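Local coordinates for sister chromatid cohesion protein (Chaetomium thermophilum, PDB 5T8V) that probably loads cohesin onto chromatin as an Scc2-family cohesin loader, and is represented here by its C-terminal HEAT-repeat fragment, at residues F1278-E1281 with N1282-F1285; W1378-R1381 with T1382-R1386; V214-E218 with T219-A223; S229-L232 with F233-T236. One frame throughout, in Å; residues are numbered along the deposited sequence.

Contact 1. Residues F1278-E1281 with N1282-F1285; sequences FIIE and NLAF
Asn1282 turns its carboxamide back along the helix onto Phe1278, one turn earlier. ND2 stands over the centre of one face of the Phe1278 ring, 3.8 Å from its CZ, and the amide is steep on the ring, with the two planes 77° apart. The same ND2 lies 2.6 Å from Phe1278 O, but the N-H points well off that oxygen, so this bond is weak. The Asn1282 CG is anti to its carbonyl carbon (chi1 -79°), which swings the amide toward the preceding turn. At the other end, OD1 accepts from Leu1230 N, a bond consistent with ND2, not OD1, meeting the ring.

Glu1281 joins the contact mainly through its backbone. Its O lies 3.4 Å from Phe1285 CD2, and the Phe1285 ring in turn has Ala1284 CB over one face. The Glu1281 side chain is buried, with OE1 held by Gly1220 N and Trp1425 packed against the chain.

Leu1283 sets CG 3.2 Å from Ile1279 O, while its CD1 makes a loose apolar contact with Ile1280 CG2 at 4.5 Å. One regular helical bond ties the two halves: Ala1284 N donates to Ile1280 O at 3.0 Å, with an N-H...O angle of 149°. Ile1280, Leu1283 and Ala1284 all rest on Val1380 of helix 1364-1387.

Such a final turn, apolar toward a neighbouring helix and fastened by polar groups to the loop that precedes helix 1231-1240, is how helix 1271-1284 closes within the stacked helices of the Sister chromatid cohesion C-terminus region of this HEAT-repeat protein.

Contact 2. Residues W1378-R1381 with T1382-R1386; sequences WEVR and TYLRR
Arg1381 spreads its guanidinium over the Arg1385 side chain one turn on, an i to i+4 overlap along helix 1364-1387 of this HEAT-repeat array. Arg1385 CG lies under one face of the group, 3.8 Å from Arg1381 NE. The two guanidinium planes are only 20° apart, and NH2 of Arg1381 is 3.7 Å from NE of Arg1385. Trp1378 CH2 takes the opposite face, so the Arg1381 group is sandwiched, while Thr1382 CG2 meets its edge in plane. A bend at chi2 (-96°) turns the chain into this slot.

The closeness of two positive groups is probably eased by the salt bridge from Arg1381 NH2 to Glu1302 of helix 1291-1319. With a leucine in place of Arg1381, Glu1302 would probably lose its charged mate and Trp1378 and Arg1385 the flat group between them.

On the far flank, Val1380 CG1 packs on Leu1384 CG at 4.2 Å, and Leu1384 reaches on to Val1298 and Met1301. The methyl of Thr1382 approaches the indole, CG2 to Trp1378 NE1 3.3 Å. The hydroxyl branch reaches a backbone oxygen: Glu1379 O accepts from Thr1382 OG1 at 2.7 Å as well as from Tyr1383 N at 2.9 Å.

Contact 3. Residues V214-E218 with T219-A223; sequences VDTSE and TVTNA
Thr221 hangs its hydroxyl on the carbonyl of Glu218, with OG1 donating to Glu218 O at 3.1 Å. Asn222 N donates to the same oxygen at 2.9 Å. Both donors come from one face of the carbonyl plane and well above it, OG1 by 43°, so one backbone oxygen is gripped twice from the same side. The Thr221 torsion (chi1 61°) places OG1 between backbone N and carbonyl carbon, from where it reaches back one turn, and turns the methyl the other way, with Thr221 CG2 3.4 Å from Thr216 CG2. A valine at Thr221 would probably deprive Glu218 O of its second donor and leave this first turn held by main-chain bonds.

Thr216 also meets Val220, its OG1 3.3 Å from Val220 CB, so its two branches touch successive residues, Val220 and Thr221. The Asn222 amide crosses the extended Glu218 chain at a slant, OD1 3.8 Å from Glu218 CG.

What positions this shell is the main chain: Thr221 N bonds to Ser217 O at 3.3 Å, nearly straight at 170°. Farther out, Val220 packs on Glu149 and Ile152 of helix 149-172. Ser217 occupies the N-cap position, although its side chain makes no capping bond. The arrangement is the opening turn of helix 218-232 after the short linker from helix 190-213, a connection between consecutive helices as in helical-repeat folds such as HEAT arrays.

Contact 4. Residues S229-L232 with F233-T236; sequences SQLL and FIET
Leu232 and Phe233, adjacent in sequence, meet at a slant, Leu232 CG over one face of the phenyl ring. Leu232 CD2 is 4.0 Å from Phe233 CE2. With CG anti to its own carbonyl carbon (chi1 -53°), the Phe233 ring folds back along the preceding turn. There its rim, not its face, meets the backbone: Phe233 CD2 is 3.2 Å from Ser229 O, which lies near the ring plane. Outside the segment, Phe233 also touches Leu283 and Leu286.

Ile234 turns to another side. Its CG2 sits 3.2 Å from Leu231 O, while CD1 touches Leu231 CD2 loosely at 4.5 Å, and both side chains face helix 149-172, Leu231 against Ile163 and Ile167, Ile234 against Ala171.

Two main-chain bonds carry the chain from helix 218-232 into the following loop: Phe233 N to Gln230 O at 3.3 Å and Ile234 N to Leu231 O at 3.2 Å. Both span three residues, a tighter pattern than the four-residue step of the alpha helix. The directional bonds are thus backbone ones, whereas the side chains meet each other through carbon alone and lie against backbone oxygens, so the contact is mainly apolar.

In the fold
Contacts 1 and 2 meet directly, their centres about 11 Å apart: helices 1271-1284 and 1364-1387 pack together, with Ala1284 O against the Tyr1383 ring. Contacts 3 and 4 sit at the two ends of one helix, 218-232, their centres about 21 Å apart with no touch. The pairs are remote, with nearest atoms of contacts 2 and 4 about 52 Å apart. Contacts 1 and 4 are buried and mark helix ends, one mixing amide and ring, the other mainly apolar. Contact 2 is partly buried and keeps its charges on a more exposed flank. Contact 3 is partly buried too, with several exposed residues, and relies on hydroxyl and backbone bonds at a helix start.

Contact 1. Residues F1278-E1281 with N1282-F1285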
loop_
_atom_site.group_PDB
_atom_site.type_symbol
_atom_site.label_atom_id
_atom_site.label_comp_id
_atom_site.label_asym_id
_atom_site.label_seq_id
_atom_site.Cartn_x
_atom_site.Cartn_y
_atom_site.Cartn_z
ATOM N N PHE A 1278 -32.403 26.548 7.929
ATOM C CA PHE A 1278 -32.232 25.127 8.200
ATOM C C PHE A 1278 -32.337 24.301 6.926
ATOM O O PHE A 1278 -31.558 23.362 6.725
ATOM C CB PHE A 1278 -33.260 24.647 9.226
ATOM C CG PHE A 1278 -33.330 23.149 9.350
ATOM C CD1 PHE A 1278 -32.364 22.455 10.057
ATOM C CD2 PHE A 1278 -34.356 22.436 8.755
ATOM C CE1 PHE A 1278 -32.422 21.078 10.168
ATOM C CE2 PHE A 1278 -34.420 21.063 8.863
ATOM C CZ PHE A 1278 -33.452 20.382 9.570
ATOM N N ILE A 1279 -33.287 24.631 6.044
ATOM C CA ILE A 1279 -33.532 23.786 4.877
ATOM C C ILE A 1279 -32.809 24.266 3.624
ATOM O O ILE A 1279 -32.889 23.591 2.590
ATOM C CB ILE A 1279 -35.040 23.622 4.592
ATOM C CG1 ILE A 1279 -35.702 24.959 4.255
ATOM C CG2 ILE A 1279 -35.727 22.968 5.784
ATOM C CD1 ILE A 1279 -37.161 24.810 3.841
ATOM N N ILE A 1280 -32.104 25.396 3.672
ATOM C CA ILE A 1280 -31.195 25.738 2.576
ATOM C C ILE A 1280 -29.795 25.204 2.851
ATOM O O ILE A 1280 -29.106 24.738 1.934
ATOM C CB ILE A 1280 -31.176 27.261 2.312
ATOM C CG1 ILE A 1280 -30.593 28.027 3.500
ATOM C CG2 ILE A 1280 -32.568 27.771 1.971
ATOM C CD1 ILE A 1280 -29.142 28.421 3.311
ATOM N N GLU A 1281 -29.365 25.244 4.117
ATOM C CA GLU A 1281 -28.096 24.623 4.473
ATOM C C GLU A 1281 -28.102 23.133 4.152
ATOM O O GLU A 1281 -27.039 22.540 3.935
ATOM C CB GLU A 1281 -27.800 24.857 5.954
ATOM C CG GLU A 1281 -27.484 26.301 6.298
ATOM C CD GLU A 1281 -27.353 26.532 7.793
ATOM O OE1 GLU A 1281 -28.203 26.025 8.552
ATOM O OE2 GLU A 1281 -26.395 27.216 8.207
ATOM N N ASN A 1282 -29.285 22.511 4.115
ATOM C CA ASN A 1282 -29.382 21.136 3.635
ATOM C C ASN A 1282 -29.199 21.071 2.125
ATOM O O ASN A 1282 -28.573 20.139 1.609
ATOM C CB ASN A 1282 -30.728 20.525 4.027
ATOM C CG ASN A 1282 -30.772 20.076 5.474
ATOM O OD1 ASN A 1282 -30.173 19.067 5.840
ATOM N ND2 ASN A 1282 -31.500 20.815 6.302
ATOM N N LEU A 1283 -29.743 22.050 1.397
ATOM C CA LEU A 1283 -29.608 22.048 -0.056
ATOM C C LEU A 1283 -28.151 22.194 -0.472
ATOM O O LEU A 1283 -27.726 21.614 -1.477
ATOM C CB LEU A 1283 -30.447 23.169 -0.667
ATOM C CG LEU A 1283 -31.958 23.081 -0.447
ATOM C CD1 LEU A 1283 -32.639 24.351 -0.935
ATOM C CD2 LEU A 1283 -32.544 21.857 -1.134
ATOM N N ALA A 1284 -27.373 22.967 0.288
ATOM C CA ALA A 1284 -25.966 23.166 -0.054
ATOM C C ALA A 1284 -25.252 21.837 -0.282
ATOM O O ALA A 1284 -24.511 21.676 -1.258
ATOM C CB ALA A 1284 -25.270 23.965 1.049
ATOM N N PHE A 1285 -25.469 20.872 0.609
ATOM C CA PHE A 1285 -24.804 19.576 0.547
ATOM C C PHE A 1285 -25.857 18.485 0.648
ATOM O O PHE A 1285 -26.691 18.516 1.556
ATOM C CB PHE A 1285 -23.780 19.435 1.675
ATOM C CG PHE A 1285 -23.272 20.752 2.198
ATOM C CD1 PHE A 1285 -22.168 21.365 1.624
ATOM C CD2 PHE A 1285 -23.903 21.381 3.259
ATOM C CE1 PHE A 1285 -21.703 22.577 2.104
ATOM C CE2 PHE A 1285 -23.443 22.593 3.742
ATOM C CZ PHE A 1285 -22.342 23.191 3.164
#

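Contact 2. Residues W1378-R1381 with T1382-R1386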
loop_
_atom_site.group_PDB
_atom_site.type_symbol
_atom_site.label_atom_id
_atom_site.label_comp_id
_atom_site.label_asym_id
_atom_site.label_seq_id
_atom_site.Cartn_x
_atom_site.Cartn_y
_atom_site.Cartn_z
ATOM N N TRP A 1378 -30.008 32.333 -3.052
ATOM C CA TRP A 1378 -29.151 32.565 -4.208
ATOM C C TRP A 1378 -27.702 32.202 -3.914
ATOM O O TRP A 1378 -26.988 31.737 -4.809
ATOM C CB TRP A 1378 -29.245 34.023 -4.654
ATOM C CG TRP A 1378 -28.509 34.282 -5.928
ATOM C CD1 TRP A 1378 -27.246 34.776 -6.061
ATOM C CD2 TRP A 1378 -28.990 34.044 -7.256
ATOM N NE1 TRP A 1378 -26.910 34.867 -7.389
ATOM C CE2 TRP A 1378 -27.964 34.424 -8.144
ATOM C CE3 TRP A 1378 -30.189 33.550 -7.781
ATOM C CZ2 TRP A 1378 -28.101 34.327 -9.527
ATOM C CZ3 TRP A 1378 -30.323 33.454 -9.153
ATOM C CH2 TRP A 1378 -29.285 33.840 -10.011
ATOM N N GLU A 1379 -27.245 32.413 -2.678
ATOM C CA GLU A 1379 -25.893 32.006 -2.312
ATOM C C GLU A 1379 -25.706 30.510 -2.526
ATOM O O GLU A 1379 -24.782 30.079 -3.228
ATOM C CB GLU A 1379 -25.608 32.388 -0.858
ATOM C CG GLU A 1379 -24.195 32.060 -0.386
ATOM C CD GLU A 1379 -23.130 32.835 -1.139
ATOM O OE1 GLU A 1379 -23.462 33.887 -1.727
ATOM O OE2 GLU A 1379 -21.960 32.392 -1.144
ATOM N N VAL A 1380 -26.587 29.699 -1.935
ATOM C CA VAL A 1380 -26.514 28.254 -2.143
ATOM C C VAL A 1380 -26.649 27.925 -3.624
ATOM O O VAL A 1380 -26.020 26.988 -4.126
ATOM C CB VAL A 1380 -27.589 27.537 -1.305
ATOM C CG1 VAL A 1380 -27.616 26.043 -1.625
ATOM C CG2 VAL A 1380 -27.331 27.754 0.178
ATOM N N ARG A 1381 -27.473 28.688 -4.345
ATOM C CA ARG A 1381 -27.667 28.444 -5.768
ATOM C C ARG A 1381 -26.348 28.562 -6.522
ATOM O O ARG A 1381 -25.929 27.631 -7.217
ATOM C CB ARG A 1381 -28.708 29.419 -6.324
ATOM C CG ARG A 1381 -28.903 29.352 -7.832
ATOM C CD ARG A 1381 -28.070 30.404 -8.556
ATOM N NE ARG A 1381 -28.306 30.402 -9.996
ATOM C CZ ARG A 1381 -27.578 31.087 -10.872
ATOM N NH1 ARG A 1381 -26.559 31.830 -10.460
ATOM N NH2 ARG A 1381 -27.864 31.025 -12.165
ATOM N N THR A 1382 -25.677 29.707 -6.392
ATOM C CA THR A 1382 -24.378 29.877 -7.034
ATOM C C THR A 1382 -23.401 28.804 -6.574
ATOM O O THR A 1382 -22.642 28.253 -7.383
ATOM C CB THR A 1382 -23.817 31.268 -6.737
ATOM O OG1 THR A 1382 -23.629 31.420 -5.324
ATOM C CG2 THR A 1382 -24.762 32.351 -7.242
ATOM N N TYR A 1383 -23.409 28.488 -5.276
ATOM C CA TYR A 1383 -22.513 27.456 -4.766
ATOM C C TYR A 1383 -22.737 26.128 -5.480
ATOM O O TYR A 1383 -21.783 25.385 -5.733
ATOM C CB TYR A 1383 -22.702 27.288 -3.261
ATOM C CG TYR A 1383 -21.968 26.092 -2.698
ATOM C CD1 TYR A 1383 -20.588 26.108 -2.544
ATOM C CD2 TYR A 1383 -22.655 24.945 -2.324
ATOM C CE1 TYR A 1383 -19.912 25.016 -2.033
ATOM C CE2 TYR A 1383 -21.989 23.849 -1.810
ATOM C CZ TYR A 1383 -20.617 23.889 -1.667
ATOM O OH TYR A 1383 -19.949 22.798 -1.157
ATOM N N LEU A 1384 -23.990 25.808 -5.807
ATOM C CA LEU A 1384 -24.272 24.572 -6.530
ATOM C C LEU A 1384 -23.867 24.686 -7.994
ATOM O O LEU A 1384 -23.288 23.751 -8.559
ATOM C CB LEU A 1384 -25.755 24.218 -6.416
ATOM C CG LEU A 1384 -26.314 23.889 -5.028
ATOM C CD1 LEU A 1384 -27.766 23.444 -5.143
ATOM C CD2 LEU A 1384 -25.485 22.827 -4.320
ATOM N N ARG A 1385 -24.165 25.824 -8.625
ATOM C CA ARG A 1385 -23.816 26.009 -10.029
ATOM C C ARG A 1385 -22.316 25.856 -10.245
ATOM O O ARG A 1385 -21.883 25.278 -11.247
ATOM C CB ARG A 1385 -24.291 27.380 -10.509
ATOM C CG ARG A 1385 -25.792 27.603 -10.372
ATOM C CD ARG A 1385 -26.578 26.889 -11.456
ATOM N NE ARG A 1385 -26.558 27.620 -12.721
ATOM C CZ ARG A 1385 -27.259 27.276 -13.798
ATOM N NH1 ARG A 1385 -27.177 28.006 -14.902
ATOM N NH2 ARG A 1385 -28.042 26.204 -13.774
ATOM N N ARG A 1386 -21.506 26.366 -9.313
ATOM C CA ARG A 1386 -20.061 26.218 -9.436
ATOM C C ARG A 1386 -19.577 24.877 -8.897
ATOM O O ARG A 1386 -18.541 24.374 -9.346
ATOM C CB ARG A 1386 -19.349 27.360 -8.709
ATOM C CG ARG A 1386 -17.830 27.296 -8.811
ATOM C CD ARG A 1386 -17.227 28.622 -9.254
ATOM N NE ARG A 1386 -15.815 28.486 -9.602
ATOM C CZ ARG A 1386 -15.061 29.467 -10.088
ATOM N NH1 ARG A 1386 -15.575 30.672 -10.292
ATOM N NH2 ARG A 1386 -13.785 29.242 -10.375
#

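Contact 3. Residues V214-E218 with T219-A223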
loop_
_atom_site.group_PDB
_atom_site.type_symbol
_atom_site.label_atom_id
_atom_site.label_comp_id
_atom_site.label_asym_id
_atom_site.label_seq_id
_atom_site.Cartn_x
_atom_site.Cartn_y
_atom_site.Cartn_z
ATOM N N VAL A 214 47.487 10.401 -36.258
ATOM C CA VAL A 214 47.525 11.321 -37.387
ATOM C C VAL A 214 46.191 12.048 -37.454
ATOM O O VAL A 214 45.128 11.433 -37.309
ATOM C CB VAL A 214 47.822 10.597 -38.720
ATOM C CG1 VAL A 214 49.049 9.701 -38.579
ATOM C CG2 VAL A 214 46.622 9.782 -39.194
ATOM N N ASP A 215 46.246 13.360 -37.663
ATOM C CA ASP A 215 45.025 14.138 -37.813
ATOM C C ASP A 215 44.312 13.731 -39.095
ATOM O O ASP A 215 44.936 13.600 -40.152
ATOM C CB ASP A 215 45.341 15.633 -37.823
ATOM C CG ASP A 215 45.717 16.158 -36.450
ATOM O OD1 ASP A 215 46.334 15.403 -35.669
ATOM O OD2 ASP A 215 45.391 17.325 -36.148
ATOM N N THR A 216 43.004 13.526 -38.997
ATOM C CA THR A 216 42.211 13.000 -40.095
ATOM C C THR A 216 40.956 13.843 -40.270
ATOM O O THR A 216 40.504 14.527 -39.347
ATOM C CB THR A 216 41.833 11.529 -39.846
ATOM O OG1 THR A 216 41.014 11.047 -40.917
ATOM C CG2 THR A 216 41.081 11.380 -38.529
ATOM N N SER A 217 40.391 13.779 -41.474
ATOM C CA SER A 217 39.205 14.562 -41.787
ATOM C C SER A 217 38.018 14.106 -40.948
ATOM O O SER A 217 37.956 12.966 -40.483
ATOM C CB SER A 217 38.868 14.436 -43.271
ATOM O OG SER A 217 39.967 14.821 -44.076
ATOM N N GLU A 218 37.065 15.020 -40.756
ATOM C CA GLU A 218 35.837 14.682 -40.047
ATOM C C GLU A 218 34.955 13.734 -40.850
ATOM O O GLU A 218 34.128 13.027 -40.261
ATOM C CB GLU A 218 35.065 15.959 -39.703
ATOM C CG GLU A 218 33.693 15.722 -39.090
ATOM C CD GLU A 218 33.056 16.999 -38.571
ATOM O OE1 GLU A 218 33.414 17.440 -37.457
ATOM O OE2 GLU A 218 32.199 17.568 -39.283
ATOM N N THR A 219 35.111 13.700 -42.176
ATOM C CA THR A 219 34.350 12.753 -42.984
ATOM C C THR A 219 34.873 11.334 -42.800
ATOM O O THR A 219 34.092 10.374 -42.783
ATOM C CB THR A 219 34.402 13.163 -44.457
ATOM O OG1 THR A 219 35.765 13.339 -44.863
ATOM C CG2 THR A 219 33.640 14.461 -44.679
ATOM N N VAL A 220 36.191 11.184 -42.648
ATOM C CA VAL A 220 36.773 9.871 -42.378
ATOM C C VAL A 220 36.264 9.334 -41.046
ATOM O O VAL A 220 35.779 8.200 -40.957
ATOM C CB VAL A 220 38.310 9.954 -42.402
ATOM C CG1 VAL A 220 38.938 8.642 -41.928
ATOM C CG2 VAL A 220 38.799 10.297 -43.802
ATOM N N THR A 221 36.371 10.141 -39.987
ATOM C CA THR A 221 35.935 9.689 -38.671
ATOM C C THR A 221 34.426 9.500 -38.613
ATOM O O THR A 221 33.942 8.633 -37.877
ATOM C CB THR A 221 36.378 10.675 -37.591
ATOM O OG1 THR A 221 35.792 11.959 -37.840
ATOM C CG2 THR A 221 37.892 10.803 -37.576
ATOM N N ASN A 222 33.665 10.295 -39.369
ATOM C CA ASN A 222 32.225 10.071 -39.442
ATOM C C ASN A 222 31.921 8.725 -40.088
ATOM O O ASN A 222 31.069 7.969 -39.601
ATOM C CB ASN A 222 31.555 11.207 -40.216
ATOM C CG ASN A 222 31.365 12.459 -39.375
ATOM O OD1 ASN A 222 31.835 12.540 -38.237
ATOM N ND2 ASN A 222 30.674 13.444 -39.934
ATOM N N ALA A 223 32.616 8.402 -41.182
ATOM C CA ALA A 223 32.415 7.111 -41.828
ATOM C C ALA A 223 32.803 5.967 -40.900
ATOM O O ALA A 223 32.114 4.941 -40.844
ATOM C CB ALA A 223 33.219 7.049 -43.124
#

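Contact 4. Residues S229-L232 with F233-T236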
loop_
_atom_site.group_PDB
_atom_site.type_symbol
_atom_site.label_atom_id
_atom_site.label_comp_id
_atom_site.label_asym_id
_atom_site.label_seq_id
_atom_site.Cartn_x
_atom_site.Cartn_y
_atom_site.Cartn_z
ATOM N N SER A 229 29.392 1.800 -35.663
ATOM C CA SER A 229 28.020 1.760 -35.176
ATOM C C SER A 229 27.265 0.584 -35.779
ATOM O O SER A 229 26.457 -0.059 -35.100
ATOM C CB SER A 229 27.310 3.074 -35.499
ATOM O OG SER A 229 25.931 3.002 -35.173
ATOM N N GLN A 230 27.524 0.279 -37.052
ATOM C CA GLN A 230 26.859 -0.859 -37.680
ATOM C C GLN A 230 27.354 -2.176 -37.090
ATOM O O GLN A 230 26.555 -3.064 -36.771
ATOM C CB GLN A 230 27.074 -0.824 -39.194
ATOM C CG GLN A 230 26.375 -1.944 -39.955
ATOM C CD GLN A 230 24.886 -2.023 -39.655
ATOM O OE1 GLN A 230 24.066 -1.467 -40.387
ATOM N NE2 GLN A 230 24.532 -2.719 -38.577
ATOM N N LEU A 231 28.674 -2.322 -36.936
ATOM C CA LEU A 231 29.227 -3.539 -36.350
ATOM C C LEU A 231 28.762 -3.753 -34.918
ATOM O O LEU A 231 28.788 -4.890 -34.432
ATOM C CB LEU A 231 30.757 -3.500 -36.373
ATOM C CG LEU A 231 31.481 -4.106 -37.575
ATOM C CD1 LEU A 231 32.982 -3.938 -37.395
ATOM C CD2 LEU A 231 31.134 -5.577 -37.754
ATOM N N LEU A 232 28.354 -2.687 -34.228
ATOM C CA LEU A 232 27.955 -2.813 -32.830
ATOM C C LEU A 232 26.745 -3.726 -32.684
ATOM O O LEU A 232 26.662 -4.511 -31.732
ATOM C CB LEU A 232 27.662 -1.427 -32.258
ATOM C CG LEU A 232 27.311 -1.329 -30.775
ATOM C CD1 LEU A 232 28.506 -1.688 -29.908
ATOM C CD2 LEU A 232 26.819 0.073 -30.465
ATOM N N PHE A 233 25.798 -3.646 -33.623
ATOM C CA PHE A 233 24.574 -4.434 -33.586
ATOM C C PHE A 233 24.663 -5.678 -34.463
ATOM O O PHE A 233 23.650 -6.138 -35.001
ATOM C CB PHE A 233 23.384 -3.571 -34.004
ATOM C CG PHE A 233 23.264 -2.296 -33.222
ATOM C CD1 PHE A 233 22.592 -2.272 -32.009
ATOM C CD2 PHE A 233 23.834 -1.124 -33.690
ATOM C CE1 PHE A 233 22.486 -1.101 -31.281
ATOM C CE2 PHE A 233 23.733 0.050 -32.969
ATOM C CZ PHE A 233 23.058 0.064 -31.763
ATOM N N ILE A 234 25.868 -6.227 -34.624
ATOM C CA ILE A 234 26.035 -7.470 -35.364
ATOM C C ILE A 234 25.207 -8.564 -34.704
ATOM O O ILE A 234 25.108 -8.637 -33.472
ATOM C CB ILE A 234 27.526 -7.844 -35.429
ATOM C CG1 ILE A 234 27.730 -9.134 -36.220
ATOM C CG2 ILE A 234 28.104 -7.980 -34.020
ATOM C CD1 ILE A 234 29.184 -9.432 -36.517
ATOM N N GLU A 235 24.601 -9.424 -35.525
ATOM C CA GLU A 235 23.705 -10.467 -35.024
ATOM C C GLU A 235 24.464 -11.786 -34.928
ATOM O O GLU A 235 24.361 -12.667 -35.781
ATOM C CB GLU A 235 22.472 -10.595 -35.910
ATOM C CG GLU A 235 21.271 -9.837 -35.385
ATOM C CD GLU A 235 19.962 -10.397 -35.905
ATOM O OE1 GLU A 235 19.839 -10.590 -37.134
ATOM O OE2 GLU A 235 19.061 -10.657 -35.080
ATOM N N THR A 236 25.237 -11.911 -33.856
ATOM C CA THR A 236 25.804 -13.199 -33.490
ATOM C C THR A 236 24.684 -14.212 -33.283
ATOM O O THR A 236 23.574 -13.870 -32.867
ATOM C CB THR A 236 26.641 -13.058 -32.217
ATOM O OG1 THR A 236 27.747 -12.183 -32.467
ATOM C CG2 THR A 236 27.166 -14.406 -31.752
#